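Local structure of vacuolar aminopeptidase 1 (Saccharomyces cerevisiae, 5JGF) at residues N40-E46 with K60-R65; R65-S71 with G310-V316; S90-A94 with D262-S267. The protein removes N-terminal amino acids, preferably neutral or hydrophobic ones, from peptides in the yeast vacuole as a two-zinc, dodecameric M18 aminopeptidase. All coordinates share one frame; numbering follows the deposited sequence.

Contact 1. Residues N40-E46 with K60-R65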
loop_
_atom_site.group_PDB
_atom_site.type_symbol
_atom_site.label_atom_id
_atom_site.label_comp_id
_atom_site.label_asym_id
_atom_site.label_seq_id
_atom_site.Cartn_x
_atom_site.Cartn_y
_atom_site.Cartn_z
ATOM N N ASN D 40 -54.875 -32.716 -24.829
ATOM C CA ASN D 40 -56.178 -32.517 -24.221
ATOM C C ASN D 40 -56.268 -31.867 -22.847
ATOM O O ASN D 40 -57.133 -32.222 -22.045
ATOM C CB ASN D 40 -56.925 -33.852 -24.218
ATOM C CG ASN D 40 -56.987 -34.475 -25.602
ATOM O OD1 ASN D 40 -56.391 -35.524 -25.855
ATOM N ND2 ASN D 40 -57.699 -33.819 -26.511
ATOM N N PHE D 41 -55.373 -30.924 -22.565
ATOM C CA PHE D 41 -55.436 -30.188 -21.307
ATOM C C PHE D 41 -56.248 -28.951 -21.681
ATOM O O PHE D 41 -55.978 -28.312 -22.696
ATOM C CB PHE D 41 -54.043 -29.761 -20.824
ATOM C CG PHE D 41 -53.300 -30.831 -20.071
ATOM C CD1 PHE D 41 -52.811 -31.955 -20.724
ATOM C CD2 PHE D 41 -53.073 -30.700 -18.700
ATOM C CE1 PHE D 41 -52.103 -32.937 -20.025
ATOM C CE2 PHE D 41 -52.366 -31.673 -17.992
ATOM C CZ PHE D 41 -51.881 -32.794 -18.657
ATOM N N LYS D 42 -57.247 -28.622 -20.875
ATOM C CA LYS D 42 -58.102 -27.475 -21.156
ATOM C C LYS D 42 -57.557 -26.182 -20.564
ATOM O O LYS D 42 -57.271 -26.111 -19.372
ATOM C CB LYS D 42 -59.504 -27.749 -20.612
ATOM C CG LYS D 42 -60.488 -26.597 -20.731
ATOM C CD LYS D 42 -61.791 -26.970 -20.034
ATOM C CE LYS D 42 -62.791 -25.827 -20.027
ATOM N NZ LYS D 42 -63.987 -26.180 -19.208
ATOM N N TYR D 43 -57.421 -25.158 -21.399
ATOM C CA TYR D 43 -56.924 -23.871 -20.928
ATOM C C TYR D 43 -57.986 -23.105 -20.157
ATOM O O TYR D 43 -59.131 -22.998 -20.597
ATOM C CB TYR D 43 -56.442 -23.007 -22.096
ATOM C CG TYR D 43 -56.124 -21.587 -21.680
ATOM C CD1 TYR D 43 -57.055 -20.561 -21.848
ATOM C CD2 TYR D 43 -54.907 -21.278 -21.070
ATOM C CE1 TYR D 43 -56.783 -19.259 -21.415
ATOM C CE2 TYR D 43 -54.626 -19.985 -20.635
ATOM C CZ TYR D 43 -55.566 -18.982 -20.810
ATOM O OH TYR D 43 -55.286 -17.704 -20.383
ATOM N N LEU D 44 -57.591 -22.571 -19.005
ATOM C CA LEU D 44 -58.483 -21.791 -18.158
ATOM C C LEU D 44 -57.877 -20.408 -17.941
ATOM O O LEU D 44 -56.709 -20.286 -17.576
ATOM C CB LEU D 44 -58.661 -22.469 -16.801
ATOM C CG LEU D 44 -59.225 -23.892 -16.764
ATOM C CD1 LEU D 44 -59.299 -24.356 -15.317
ATOM C CD2 LEU D 44 -60.608 -23.923 -17.407
ATOM N N SER D 45 -58.670 -19.368 -18.167
ATOM C CA SER D 45 -58.193 -18.003 -17.981
ATOM C C SER D 45 -58.265 -17.597 -16.515
ATOM O O SER D 45 -59.260 -17.858 -15.842
ATOM C CB SER D 45 -59.032 -17.028 -18.807
ATOM O OG SER D 45 -58.664 -15.693 -18.521
ATOM N N GLU D 46 -57.207 -16.959 -16.025
ATOM C CA GLU D 46 -57.167 -16.501 -14.641
ATOM C C GLU D 46 -58.212 -15.427 -14.373
ATOM O O GLU D 46 -58.652 -15.249 -13.240
ATOM C CB GLU D 46 -55.805 -15.892 -14.314
ATOM C CG GLU D 46 -54.758 -16.838 -13.815
ATOM C CD GLU D 46 -53.683 -16.090 -13.047
ATOM O OE1 GLU D 46 -53.116 -15.125 -13.605
ATOM O OE2 GLU D 46 -53.420 -16.460 -11.888
ATOM N N LYS D 60 -58.082 -32.412 -16.854
ATOM C CA LYS D 60 -56.753 -31.904 -17.174
ATOM C C LYS D 60 -56.863 -30.454 -17.627
ATOM O O LYS D 60 -57.562 -30.150 -18.598
ATOM C CB LYS D 60 -56.129 -32.759 -18.279
ATOM C CG LYS D 60 -55.981 -34.220 -17.889
ATOM C CD LYS D 60 -55.558 -35.080 -19.065
ATOM C CE LYS D 60 -55.529 -36.555 -18.682
ATOM N NZ LYS D 60 -55.291 -37.420 -19.871
ATOM N N PHE D 61 -56.178 -29.559 -16.920
ATOM C CA PHE D 61 -56.225 -28.141 -17.256
ATOM C C PHE D 61 -54.871 -27.456 -17.116
ATOM O O PHE D 61 -53.884 -28.052 -16.685
ATOM C CB PHE D 61 -57.201 -27.396 -16.336
ATOM C CG PHE D 61 -58.482 -28.135 -16.054
ATOM C CD1 PHE D 61 -58.526 -29.145 -15.098
ATOM C CD2 PHE D 61 -59.649 -27.808 -16.734
ATOM C CE1 PHE D 61 -59.713 -29.818 -14.823
ATOM C CE2 PHE D 61 -60.844 -28.479 -16.464
ATOM C CZ PHE D 61 -60.873 -29.482 -15.508
ATOM N N TYR D 62 -54.846 -26.185 -17.494
ATOM C CA TYR D 62 -53.655 -25.364 -17.344
ATOM C C TYR D 62 -54.071 -23.913 -17.495
ATOM O O TYR D 62 -55.089 -23.611 -18.120
ATOM C CB TYR D 62 -52.566 -25.727 -18.368
ATOM C CG TYR D 62 -52.783 -25.234 -19.785
ATOM C CD1 TYR D 62 -53.568 -25.953 -20.688
ATOM C CD2 TYR D 62 -52.170 -24.064 -20.234
ATOM C CE1 TYR D 62 -53.729 -25.522 -22.002
ATOM C CE2 TYR D 62 -52.326 -23.623 -21.544
ATOM C CZ TYR D 62 -53.105 -24.357 -22.424
ATOM O OH TYR D 62 -53.250 -23.929 -23.720
ATOM N N THR D 63 -53.303 -23.018 -16.883
ATOM C CA THR D 63 -53.587 -21.599 -16.976
ATOM C C THR D 63 -52.257 -20.882 -17.149
ATOM O O THR D 63 -51.193 -21.463 -16.911
ATOM C CB THR D 63 -54.313 -21.073 -15.715
ATOM O OG1 THR D 63 -54.722 -19.717 -15.933
ATOM C CG2 THR D 63 -53.399 -21.136 -14.490
ATOM N N ILE D 64 -52.317 -19.627 -17.571
ATOM C CA ILE D 64 -51.108 -18.853 -17.792
ATOM C C ILE D 64 -51.270 -17.461 -17.216
ATOM O O ILE D 64 -52.349 -16.872 -17.281
ATOM C CB ILE D 64 -50.803 -18.734 -19.301
ATOM C CG1 ILE D 64 -50.626 -20.132 -19.900
ATOM C CG2 ILE D 64 -49.542 -17.897 -19.524
ATOM C CD1 ILE D 64 -50.483 -20.137 -21.407
ATOM N N ARG D 65 -50.195 -16.942 -16.637
ATOM C CA ARG D 65 -50.210 -15.604 -16.077
ATOM C C ARG D 65 -49.089 -14.803 -16.732
ATOM O O ARG D 65 -47.962 -15.286 -16.838
ATOM C CB ARG D 65 -49.986 -15.645 -14.562
ATOM C CG ARG D 65 -49.880 -14.257 -13.931
ATOM C CD ARG D 65 -49.630 -14.336 -12.437
ATOM N NE ARG D 65 -50.743 -14.957 -11.726
ATOM C CZ ARG D 65 -50.762 -15.185 -10.417
ATOM N NH1 ARG D 65 -49.721 -14.844 -9.664
ATOM N NH2 ARG D 65 -51.824 -15.752 -9.859
HETATM O O HOH W 1 -54.935 -16.588 -17.762
#
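Lys-60 opens the contact by laying its CB over one face of the Phe-41 ring, a CH-pi contact with CB 3.8 Å from the ring centroid, while its carbonyl O takes the N-H of Lys-42 in an almost straight bond (175°). The ammonium group runs on to the carbonyl of Ala-278. Phe-61 lies alongside the aliphatic chain of Lys-42, both pointing the same way, and its CD2 also meets CD1 of Leu-44. Tyr-62 sits between two parallel-strand bonds: its N donates to Lys-42 O, and its O receives Leu-44 N. With CG lodged between the backbone N and the carbonyl carbon (chi1 76°), its ring turns a face to Tyr-43, whose edge comes in with CD2 3.5 Å from Tyr-62 CE2; the planes stand 63° apart in an offset edge-to-face pair. The phenol oxygen of Tyr-62 is hydrogen-bonded to Asp-37. Thr-63 takes over where the backbone ladder stops, its OG1 donating to Leu-44 O at 2.6 Å. At Ile-64, the carbonyl O shares a water with Tyr-43 OH and Glu-46 N. Arg-65 forms a salt bridge with Glu-46, side-on with two nitrogens, NE to OE1 at 3.0 Å and NH2 to OE2 at 2.7 Å, carboxylate and guanidinium nearly coplanar. A methionine at Arg-65 would probably leave the buried Glu-46 carboxylate without its countercharge and free to turn. Strand 42-43 is an edge strand of the mixed sheet within this chain, paired in parallel with strand 58-65, which is hydrogen-bonded on its other side to strand 69-76. Helix 25-38 packs against Phe-41, Tyr-62 and Ile-64, whereas helix 312-324 meets Glu-46, Thr-63 and Arg-65.

Contact 2. Residues R65-S71 with G310-V316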
loop_
_atom_site.group_PDB
_atom_site.type_symbol
_atom_site.label_atom_id
_atom_site.label_comp_id
_atom_site.label_asym_id
_atom_site.label_seq_id
_atom_site.Cartn_x
_atom_site.Cartn_y
_atom_site.Cartn_z
ATOM N N ARG D 65 -50.195 -16.942 -16.637
ATOM C CA ARG D 65 -50.210 -15.604 -16.077
ATOM C C ARG D 65 -49.089 -14.803 -16.732
ATOM O O ARG D 65 -47.962 -15.286 -16.838
ATOM C CB ARG D 65 -49.986 -15.645 -14.562
ATOM C CG ARG D 65 -49.880 -14.257 -13.931
ATOM C CD ARG D 65 -49.630 -14.336 -12.437
ATOM N NE ARG D 65 -50.743 -14.957 -11.726
ATOM C CZ ARG D 65 -50.762 -15.185 -10.417
ATOM N NH1 ARG D 65 -49.721 -14.844 -9.664
ATOM N NH2 ARG D 65 -51.824 -15.752 -9.859
ATOM N N ASN D 66 -49.412 -13.597 -17.196
ATOM C CA ASN D 66 -48.421 -12.708 -17.806
ATOM C C ASN D 66 -47.780 -13.279 -19.069
ATOM O O ASN D 66 -46.878 -12.666 -19.643
ATOM C CB ASN D 66 -47.326 -12.396 -16.775
ATOM C CG ASN D 66 -46.534 -11.147 -17.117
ATOM O OD1 ASN D 66 -47.085 -10.050 -17.158
ATOM N ND2 ASN D 66 -45.234 -11.311 -17.363
ATOM N N GLY D 67 -48.245 -14.449 -19.500
ATOM C CA GLY D 67 -47.684 -15.086 -20.679
ATOM C C GLY D 67 -46.316 -15.705 -20.420
ATOM O O GLY D 67 -45.654 -16.161 -21.349
ATOM N N THR D 68 -45.900 -15.738 -19.155
ATOM C CA THR D 68 -44.587 -16.276 -18.786
ATOM C C THR D 68 -44.601 -17.163 -17.539
ATOM O O THR D 68 -43.550 -17.620 -17.090
ATOM C CB THR D 68 -43.592 -15.127 -18.510
ATOM O OG1 THR D 68 -44.078 -14.337 -17.414
ATOM C CG2 THR D 68 -43.440 -14.234 -19.727
ATOM N N ASN D 69 -45.788 -17.401 -16.990
ATOM C CA ASN D 69 -45.971 -18.188 -15.767
ATOM C C ASN D 69 -47.105 -19.167 -16.096
ATOM O O ASN D 69 -48.246 -18.752 -16.301
ATOM C CB ASN D 69 -46.366 -17.205 -14.654
ATOM C CG ASN D 69 -46.515 -17.843 -13.276
ATOM O OD1 ASN D 69 -47.056 -17.204 -12.371
ATOM N ND2 ASN D 69 -46.036 -19.069 -13.099
ATOM N N LEU D 70 -46.787 -20.456 -16.160
ATOM C CA LEU D 70 -47.782 -21.465 -16.515
ATOM C C LEU D 70 -47.924 -22.578 -15.489
ATOM O O LEU D 70 -46.946 -23.009 -14.880
ATOM C CB LEU D 70 -47.428 -22.066 -17.883
ATOM C CG LEU D 70 -48.304 -23.179 -18.483
ATOM C CD1 LEU D 70 -48.171 -23.162 -19.991
ATOM C CD2 LEU D 70 -47.898 -24.535 -17.926
ATOM N N SER D 71 -49.158 -23.031 -15.293
ATOM C CA SER D 71 -49.430 -24.119 -14.366
ATOM C C SER D 71 -50.343 -25.128 -15.044
ATOM O O SER D 71 -51.454 -24.792 -15.456
ATOM C CB SER D 71 -50.101 -23.605 -13.094
ATOM O OG SER D 71 -50.337 -24.676 -12.191
ATOM N N GLY D 310 -45.280 -15.083 -6.388
ATOM C CA GLY D 310 -46.556 -14.582 -6.882
ATOM C C GLY D 310 -47.713 -15.532 -6.601
ATOM O O GLY D 310 -48.878 -15.191 -6.806
ATOM N N GLY D 311 -47.377 -16.741 -6.159
ATOM C CA GLY D 311 -48.373 -17.736 -5.786
ATOM C C GLY D 311 -49.323 -18.371 -6.789
ATOM O O GLY D 311 -50.443 -18.720 -6.414
ATOM N N LEU D 312 -48.911 -18.551 -8.038
ATOM C CA LEU D 312 -49.813 -19.175 -9.006
ATOM C C LEU D 312 -50.171 -20.604 -8.584
ATOM O O LEU D 312 -51.304 -21.050 -8.777
ATOM C CB LEU D 312 -49.192 -19.185 -10.405
ATOM C CG LEU D 312 -50.067 -19.832 -11.491
ATOM C CD1 LEU D 312 -51.400 -19.081 -11.593
ATOM C CD2 LEU D 312 -49.337 -19.816 -12.826
ATOM N N LEU D 313 -49.208 -21.319 -8.006
ATOM C CA LEU D 313 -49.444 -22.690 -7.559
ATOM C C LEU D 313 -50.555 -22.735 -6.519
ATOM O O LEU D 313 -51.514 -23.499 -6.652
ATOM C CB LEU D 313 -48.171 -23.282 -6.953
ATOM C CG LEU D 313 -48.340 -24.630 -6.245
ATOM C CD1 LEU D 313 -48.720 -25.706 -7.249
ATOM C CD2 LEU D 313 -47.043 -24.997 -5.538
ATOM N N GLU D 314 -50.408 -21.917 -5.480
ATOM C CA GLU D 314 -51.387 -21.848 -4.406
ATOM C C GLU D 314 -52.754 -21.452 -4.960
ATOM O O GLU D 314 -53.786 -21.962 -4.519
ATOM C CB GLU D 314 -50.943 -20.828 -3.345
ATOM C CG GLU D 314 -49.606 -21.140 -2.659
ATOM C CD GLU D 314 -48.404 -20.504 -3.353
ATOM O OE1 GLU D 314 -48.066 -20.910 -4.481
ATOM O OE2 GLU D 314 -47.793 -19.589 -2.762
ATOM N N SER D 315 -52.754 -20.542 -5.927
ATOM C CA SER D 315 -53.994 -20.085 -6.544
ATOM C C SER D 315 -54.699 -21.225 -7.273
ATOM O O SER D 315 -55.903 -21.425 -7.113
ATOM C CB SER D 315 -53.708 -18.954 -7.531
ATOM O OG SER D 315 -54.890 -18.584 -8.222
ATOM N N VAL D 316 -53.942 -21.959 -8.078
ATOM C CA VAL D 316 -54.478 -23.083 -8.835
ATOM C C VAL D 316 -55.126 -24.109 -7.909
ATOM O O VAL D 316 -56.241 -24.566 -8.163
ATOM C CB VAL D 316 -53.366 -23.774 -9.662
ATOM C CG1 VAL D 316 -53.853 -25.124 -10.185
ATOM C CG2 VAL D 316 -52.955 -22.878 -10.821
HETATM O O HOH W 2 -52.027 -15.515 -7.009
HETATM O O HOH W 3 -46.731 -17.318 -9.649
#
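Strand 69-71 and the opening residues 312-316 of helix 312-324 run in roughly the same direction, their axes 35° apart and 9.2 Å at closest approach, and Arg-65 reaches across to the carbonyl of Gly-310 just ahead of the helix. Its NH1 donates to Gly-310 O at 3.0 Å; the oxygen lies in the guanidinium plane, but the donor stands well above the carbonyl plane. A water links Arg-65 NH2 to the same oxygen, and the guanidinium keeps its salt bridge to Glu-46 at the same time. Leu-312 slides past Arg-65 in the opposite direction and puts CD1 against one face of the guanidinium, 3.8 Å from NH2. Thr-68 and Asn-69 both face Arg-65 in a classic beta bulge where strand 58-65 turns back into strand 69-76, and Gly-311 holds the N-cap position of the helix that packs on this part of the mixed sheet. Beyond the bulge, the Asn-69 amide lies along Leu-312, its ND2 3.4 Å from CD2. That nitrogen is hydrogen-bonded to Leu-294 O on the adjoining strand, while a water joins Asn-69 OD1 to Leu-312 N at the helix start. Ser-71, with OG swung away from its own backbone N (chi1 -179°), presents CB to Leu-312 CD2 and OG to Val-316 CG2, the latter at 3.5 Å. Its hydroxyl is hydrogen-bonded to Thr-293 OG1.

Contact 3. Residues S90-A94 with D262-S267. With ZN (zinc ion), chain K; ZN (zinc ion), chain L.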
loop_
_atom_site.group_PDB
_atom_site.type_symbol
_atom_site.label_atom_id
_atom_site.label_comp_id
_atom_site.label_asym_id
_atom_site.label_seq_id
_atom_site.Cartn_x
_atom_site.Cartn_y
_atom_site.Cartn_z
ATOM N N SER D 90 -40.626 -25.371 -11.448
ATOM C CA SER D 90 -39.384 -25.005 -12.126
ATOM C C SER D 90 -39.518 -23.599 -12.694
ATOM O O SER D 90 -40.612 -23.030 -12.703
ATOM C CB SER D 90 -39.093 -25.982 -13.270
ATOM O OG SER D 90 -38.941 -27.305 -12.789
ATOM N N HIS D 91 -38.414 -23.024 -13.162
ATOM C CA HIS D 91 -38.508 -21.691 -13.739
ATOM C C HIS D 91 -38.164 -21.702 -15.218
ATOM O O HIS D 91 -37.282 -22.438 -15.661
ATOM C CB HIS D 91 -37.659 -20.672 -12.944
ATOM C CG HIS D 91 -36.175 -20.861 -13.048
ATOM N ND1 HIS D 91 -35.413 -20.238 -14.012
ATOM C CD2 HIS D 91 -35.303 -21.519 -12.248
ATOM C CE1 HIS D 91 -34.134 -20.497 -13.798
ATOM N NE2 HIS D 91 -34.041 -21.272 -12.733
ATOM N N VAL D 92 -38.907 -20.914 -15.988
ATOM C CA VAL D 92 -38.699 -20.850 -17.426
ATOM C C VAL D 92 -37.945 -19.621 -17.901
ATOM O O VAL D 92 -37.659 -19.497 -19.087
ATOM C CB VAL D 92 -40.038 -20.948 -18.188
ATOM C CG1 VAL D 92 -40.542 -22.381 -18.154
ATOM C CG2 VAL D 92 -41.064 -20.010 -17.568
ATOM N N ASP D 93 -37.638 -18.699 -16.993
ATOM C CA ASP D 93 -36.866 -17.535 -17.400
ATOM C C ASP D 93 -35.407 -17.979 -17.382
ATOM O O ASP D 93 -35.038 -18.885 -16.635
ATOM C CB ASP D 93 -37.066 -16.350 -16.440
ATOM C CG ASP D 93 -36.605 -16.647 -15.019
ATOM O OD1 ASP D 93 -35.869 -15.807 -14.444
ATOM O OD2 ASP D 93 -36.985 -17.700 -14.468
ATOM N N ALA D 94 -34.591 -17.370 -18.233
ATOM C CA ALA D 94 -33.170 -17.691 -18.285
ATOM C C ALA D 94 -32.399 -16.393 -18.455
ATOM O O ALA D 94 -32.950 -15.399 -18.931
ATOM C CB ALA D 94 -32.878 -18.621 -19.448
ATOM N N ASP D 262 -30.450 -23.541 -17.755
ATOM C CA ASP D 262 -30.995 -23.155 -16.461
ATOM C C ASP D 262 -32.165 -22.195 -16.717
ATOM O O ASP D 262 -31.932 -21.078 -17.171
ATOM C CB ASP D 262 -29.890 -22.425 -15.679
ATOM C CG ASP D 262 -30.337 -21.927 -14.313
ATOM O OD1 ASP D 262 -31.475 -22.204 -13.895
ATOM O OD2 ASP D 262 -29.524 -21.267 -13.627
ATOM N N ASP D 263 -33.417 -22.600 -16.481
ATOM C CA ASP D 263 -33.817 -23.914 -15.957
ATOM C C ASP D 263 -34.793 -24.604 -16.936
ATOM O O ASP D 263 -35.678 -25.355 -16.531
ATOM C CB ASP D 263 -34.469 -23.697 -14.570
ATOM C CG ASP D 263 -34.861 -24.995 -13.865
ATOM O OD1 ASP D 263 -34.161 -26.014 -14.028
ATOM O OD2 ASP D 263 -35.869 -24.999 -13.119
ATOM N N ARG D 264 -34.634 -24.348 -18.229
ATOM C CA ARG D 264 -35.523 -24.945 -19.222
ATOM C C ARG D 264 -35.236 -26.435 -19.362
ATOM O O ARG D 264 -36.050 -27.198 -19.892
ATOM C CB ARG D 264 -35.376 -24.201 -20.555
ATOM C CG ARG D 264 -35.975 -22.798 -20.460
ATOM C CD ARG D 264 -35.553 -21.826 -21.551
ATOM N NE ARG D 264 -36.075 -20.505 -21.211
ATOM C CZ ARG D 264 -35.929 -19.412 -21.953
ATOM N NH1 ARG D 264 -35.270 -19.470 -23.099
ATOM N NH2 ARG D 264 -36.432 -18.253 -21.538
ATOM N N LEU D 265 -34.075 -26.860 -18.864
ATOM C CA LEU D 265 -33.711 -28.281 -18.897
ATOM C C LEU D 265 -34.680 -29.046 -17.980
ATOM O O LEU D 265 -35.285 -30.043 -18.387
ATOM C CB LEU D 265 -32.262 -28.464 -18.420
ATOM C CG LEU D 265 -31.698 -29.879 -18.259
ATOM C CD1 LEU D 265 -31.908 -30.692 -19.537
ATOM C CD2 LEU D 265 -30.212 -29.776 -17.924
ATOM N N CYS D 266 -34.821 -28.578 -16.742
ATOM C CA CYS D 266 -35.740 -29.216 -15.799
ATOM C C CYS D 266 -37.192 -28.954 -16.193
ATOM O O CYS D 266 -38.049 -29.822 -16.037
ATOM C CB CYS D 266 -35.518 -28.699 -14.375
ATOM S SG CYS D 266 -34.076 -29.389 -13.549
ATOM N N SER D 267 -37.470 -27.751 -16.684
ATOM C CA SER D 267 -38.832 -27.410 -17.088
ATOM C C SER D 267 -39.318 -28.351 -18.184
ATOM O O SER D 267 -40.426 -28.882 -18.104
ATOM C CB SER D 267 -38.902 -25.962 -17.577
ATOM O OG SER D 267 -38.715 -25.063 -16.496
HETATM ZN ZN ZN K . -32.154 -22.023 -12.037
HETATM ZN ZN ZN L . -29.952 -19.555 -12.657
HETATM O O HOH W 4 -30.165 -23.075 -11.151
HETATM O O HOH W 5 -31.467 -20.218 -11.361
#
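His-91 NE2 and Asp-262 OD1 meet on one zinc ion, 2.1 and 2.0 Å from it, in the two-metal centre of this M18 aminopeptidase, where the end of a central strand faces the start of helix 261-278. Asp-262 bridges the pair of zincs: its OD2 holds the second ion at 2.0 Å, and a water spans both metals. Asp-344 completes the protein ligands of the first zinc, Glu-299 and His-438 those of the second. The carboxylate of Asp-262 is turned 65° from the imidazole plane, and the peptide bond that follows it, leading into Asp-263, is cis.

Packing joins the strand end to the helix on both sides of His-91 in the sequence. Ser-90 CB lies 3.4 Å from Ser-267 OG, and Val-92 CG1 also rests near that hydroxyl. Ala-94 CB stands over the centre of the Arg-264 guanidinium.

Hydrogen bonds then fix the first-shell groups. His-91 ND1 donates to Asp-93 O, which lies in the ring plane, and more weakly to Asp-93 OD2, so the imidazole is held from the edge away from the metal. Asp-93 is itself held by Tyr-119 OH, hydrogen-bonded to its OD1, and its OD2 also takes the N-H of Glu-298. The backbone N of His-91 gives a fairly straight bond (166°) to Asp-263 OD2, met on the anti side of that carboxylate; OD1 of Asp-263 takes the N-H of Val-345. Asp-263 thus ties the zinc-bearing strand to strand 339-347 as a second-shell residue. Arg-264, extended from CG to NE, donates two hydrogen bonds side-on to a single carbonyl: Val-92 O lies in the guanidinium plane, 2.8 Å from NE and 3.0 Å from NH2.

Overall arrangement
All three contacts reach the same mixed sheet, from its margin toward the zinc centre. Contacts 1 and 2 have centres 10 Å apart and share Arg-65, which closes strand 58-65 in one and reaches the helix start in the other; Thr-63 N and Ser-71 O, 2.9 Å apart, join them directly, and both touch a second subunit. Contact 2 adjoins contact 3 through Thr-68 O and Val-92 CG2, 3.5 Å apart, although their centres are 15 Å from each other. Its Asn-69 side chain lies about 9 Å from that of His-91. Contact 3 holds the metals themselves, whereas contact 1, centred 20 Å from it, lies away from the active site.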